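Local coordinates for leucine-rich repeat protein (Bacteroides thetaiotaomicron, PDB 4ECN), which is of unknown function but, as an extracellular leucine-rich repeat protein with two DUF4458 domains, probably takes part in protein binding, at residues P412-I417 / L755-V760. Numbering follows the deposited sequence.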
loop_
_atom_site.group_PDB
_atom_site.type_symbol
_atom_site.label_atom_id
_atom_site.label_comp_id
_atom_site.label_asym_id
_atom_site.label_seq_id
_atom_site.Cartn_x
_atom_site.Cartn_y
_atom_site.Cartn_z
ATOM N N PRO A 412 -12.225 -30.114 15.047
ATOM C CA PRO A 412 -10.769 -30.163 14.785
ATOM C C PRO A 412 -10.408 -30.989 13.538
ATOM O O PRO A 412 -9.259 -30.917 13.087
ATOM C CB PRO A 412 -10.202 -30.811 16.050
ATOM C CG PRO A 412 -11.347 -30.806 17.062
ATOM C CD PRO A 412 -12.571 -30.926 16.230
ATOM N N GLU A 413 -11.383 -31.734 12.960
ATOM C CA GLU A 413 -11.187 -32.509 11.723
ATOM C C GLU A 413 -11.247 -31.608 10.460
ATOM O O GLU A 413 -10.999 -32.103 9.358
ATOM C CB GLU A 413 -12.238 -33.630 11.583
ATOM C CG GLU A 413 -12.233 -34.715 12.649
ATOM C CD GLU A 413 -13.288 -35.786 12.413
ATOM O OE1 GLU A 413 -14.501 -35.469 12.480
ATOM O OE2 GLU A 413 -12.895 -36.948 12.159
HETATM N N MSE A 414 -11.623 -30.312 10.614
HETATM C CA MSE A 414 -11.741 -29.338 9.521
HETATM C C MSE A 414 -10.974 -28.060 9.875
HETATM O O MSE A 414 -10.912 -27.696 11.052
HETATM C CB MSE A 414 -13.219 -29.026 9.225
HETATM C CG MSE A 414 -14.016 -30.223 8.671
HETATM SE SE MSE A 414 -15.999 -30.026 8.821
HETATM C CE MSE A 414 -16.616 -31.837 8.234
ATOM N N LYS A 415 -10.371 -27.390 8.866
ATOM C CA LYS A 415 -9.592 -26.167 9.092
ATOM C C LYS A 415 -10.522 -25.003 9.505
ATOM O O LYS A 415 -11.648 -24.930 9.003
ATOM C CB LYS A 415 -8.742 -25.778 7.865
ATOM C CG LYS A 415 -9.507 -25.364 6.610
ATOM C CD LYS A 415 -8.617 -24.546 5.668
ATOM C CE LYS A 415 -9.408 -23.874 4.564
ATOM N NZ LYS A 415 -8.590 -22.895 3.803
ATOM N N PRO A 416 -10.095 -24.107 10.434
ATOM C CA PRO A 416 -10.991 -23.014 10.869
ATOM C C PRO A 416 -11.307 -22.027 9.749
ATOM O O PRO A 416 -10.521 -21.873 8.801
ATOM C CB PRO A 416 -10.202 -22.322 11.986
ATOM C CG PRO A 416 -8.795 -22.672 11.735
ATOM C CD PRO A 416 -8.809 -24.058 11.154
ATOM N N ILE A 417 -12.461 -21.353 9.865
ATOM C CA ILE A 417 -12.906 -20.402 8.854
ATOM C C ILE A 417 -12.223 -19.055 9.151
ATOM O O ILE A 417 -12.327 -18.521 10.263
ATOM C CB ILE A 417 -14.451 -20.321 8.781
ATOM C CG1 ILE A 417 -15.039 -21.733 8.563
ATOM C CG2 ILE A 417 -14.875 -19.371 7.660
ATOM C CD1 ILE A 417 -16.449 -21.889 8.708
ATOM N N LEU A 755 -22.399 -36.848 6.772
ATOM C CA LEU A 755 -23.093 -35.563 6.883
ATOM C C LEU A 755 -22.865 -34.996 8.272
ATOM O O LEU A 755 -23.198 -35.655 9.240
ATOM C CB LEU A 755 -24.599 -35.721 6.575
ATOM C CG LEU A 755 -25.502 -34.446 6.707
ATOM C CD1 LEU A 755 -25.042 -33.273 5.784
ATOM C CD2 LEU A 755 -26.965 -34.788 6.485
ATOM N N SER A 756 -22.189 -33.843 8.372
ATOM C CA SER A 756 -21.882 -33.214 9.659
ATOM C C SER A 756 -22.757 -31.988 9.929
ATOM O O SER A 756 -23.290 -31.860 11.031
ATOM C CB SER A 756 -20.411 -32.797 9.740
ATOM O OG SER A 756 -19.546 -33.836 10.165
ATOM N N ASN A 757 -22.862 -31.064 8.961
ATOM C CA ASN A 757 -23.556 -29.806 9.196
ATOM C C ASN A 757 -24.653 -29.558 8.176
ATOM O O ASN A 757 -24.400 -29.597 6.965
ATOM C CB ASN A 757 -22.537 -28.659 9.145
ATOM C CG ASN A 757 -21.172 -29.047 9.636
ATOM O OD1 ASN A 757 -20.990 -29.425 10.800
ATOM N ND2 ASN A 757 -20.217 -29.106 8.710
HETATM N N MSE A 758 -25.876 -29.279 8.660
HETATM C CA MSE A 758 -26.996 -28.999 7.758
HETATM C C MSE A 758 -27.899 -27.928 8.332
HETATM O O MSE A 758 -28.269 -27.985 9.504
HETATM C CB MSE A 758 -27.815 -30.256 7.432
HETATM C CG MSE A 758 -28.840 -29.987 6.341
HETATM SE SE MSE A 758 -29.477 -31.565 5.487
HETATM C CE MSE A 758 -30.831 -30.779 4.403
ATOM N N ASP A 759 -28.270 -26.961 7.485
ATOM C CA ASP A 759 -29.154 -25.874 7.885
ATOM C C ASP A 759 -30.295 -25.721 6.870
ATOM O O ASP A 759 -30.053 -25.417 5.696
ATOM C CB ASP A 759 -28.379 -24.555 8.053
ATOM C CG ASP A 759 -29.043 -23.526 8.954
ATOM O OD1 ASP A 759 -30.278 -23.614 9.156
ATOM O OD2 ASP A 759 -28.341 -22.612 9.426
ATOM N N VAL A 760 -31.530 -25.989 7.330
ATOM C CA VAL A 760 -32.744 -25.858 6.530
ATOM C C VAL A 760 -33.639 -24.760 7.141
ATOM O O VAL A 760 -34.859 -24.779 6.933
ATOM C CB VAL A 760 -33.530 -27.183 6.317
ATOM C CG1 VAL A 760 -32.873 -28.031 5.249
ATOM C CG2 VAL A 760 -33.723 -27.971 7.609
#
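On the parallel sheet of the leucine-rich repeat solenoid, Met-414, a selenomethionine carried by a long excursion of the chain, reaches Ser-756 and Asn-757 at the start of strand 757-759. That strand lies between strands 732-734 and 780-782, and 337 residues separate the two segments. Only the end of the Met-414 side chain makes the contact: CE comes 4.0 Å from OG of Ser-756 and 4.2 Å from its CB, so the methyl group rests against the serine CH2-OH in loose van der Waals packing. With OG anti to the carbonyl carbon (chi1 -85°), the hydroxyl is the serine atom nearest the methyl. SE lies alongside the carboxamide end of Asn-757, a loose contact. The backbones stay well apart, CA of Met-414 and CA of Ser-756 being 10.9 Å from each other; the selenomethionine side chain, extended beyond CG (chi2 162°, chi3 -173°), carries its methyl about half-way across, and the serine CH2-OH meets it from the other side. The buried surface is correspondingly small, 76 Å² over both sides.

Such a parallel ladder, each turn of the coil adding one short strand, is the hallmark of leucine-rich repeat proteins. Segment 412-417 belongs to an irregular loop that follows helix 402-409 and leads toward strand 436-440, and the helix itself packs on the same strand, with Leu-404 and Ala-407 against Asn-757 and Leu-403 against Asp-759. Ser-401 extends this docking by a hydrogen bond to OD2 of Asp-759.

The serine hydroxyl does its polar work within the solenoid, hydrogen-bonded to NZ of Lys-779 and to the carbonyl O of Gln-777. Met-414 also touches Thr-731, in the loop just ahead of strand 732-734.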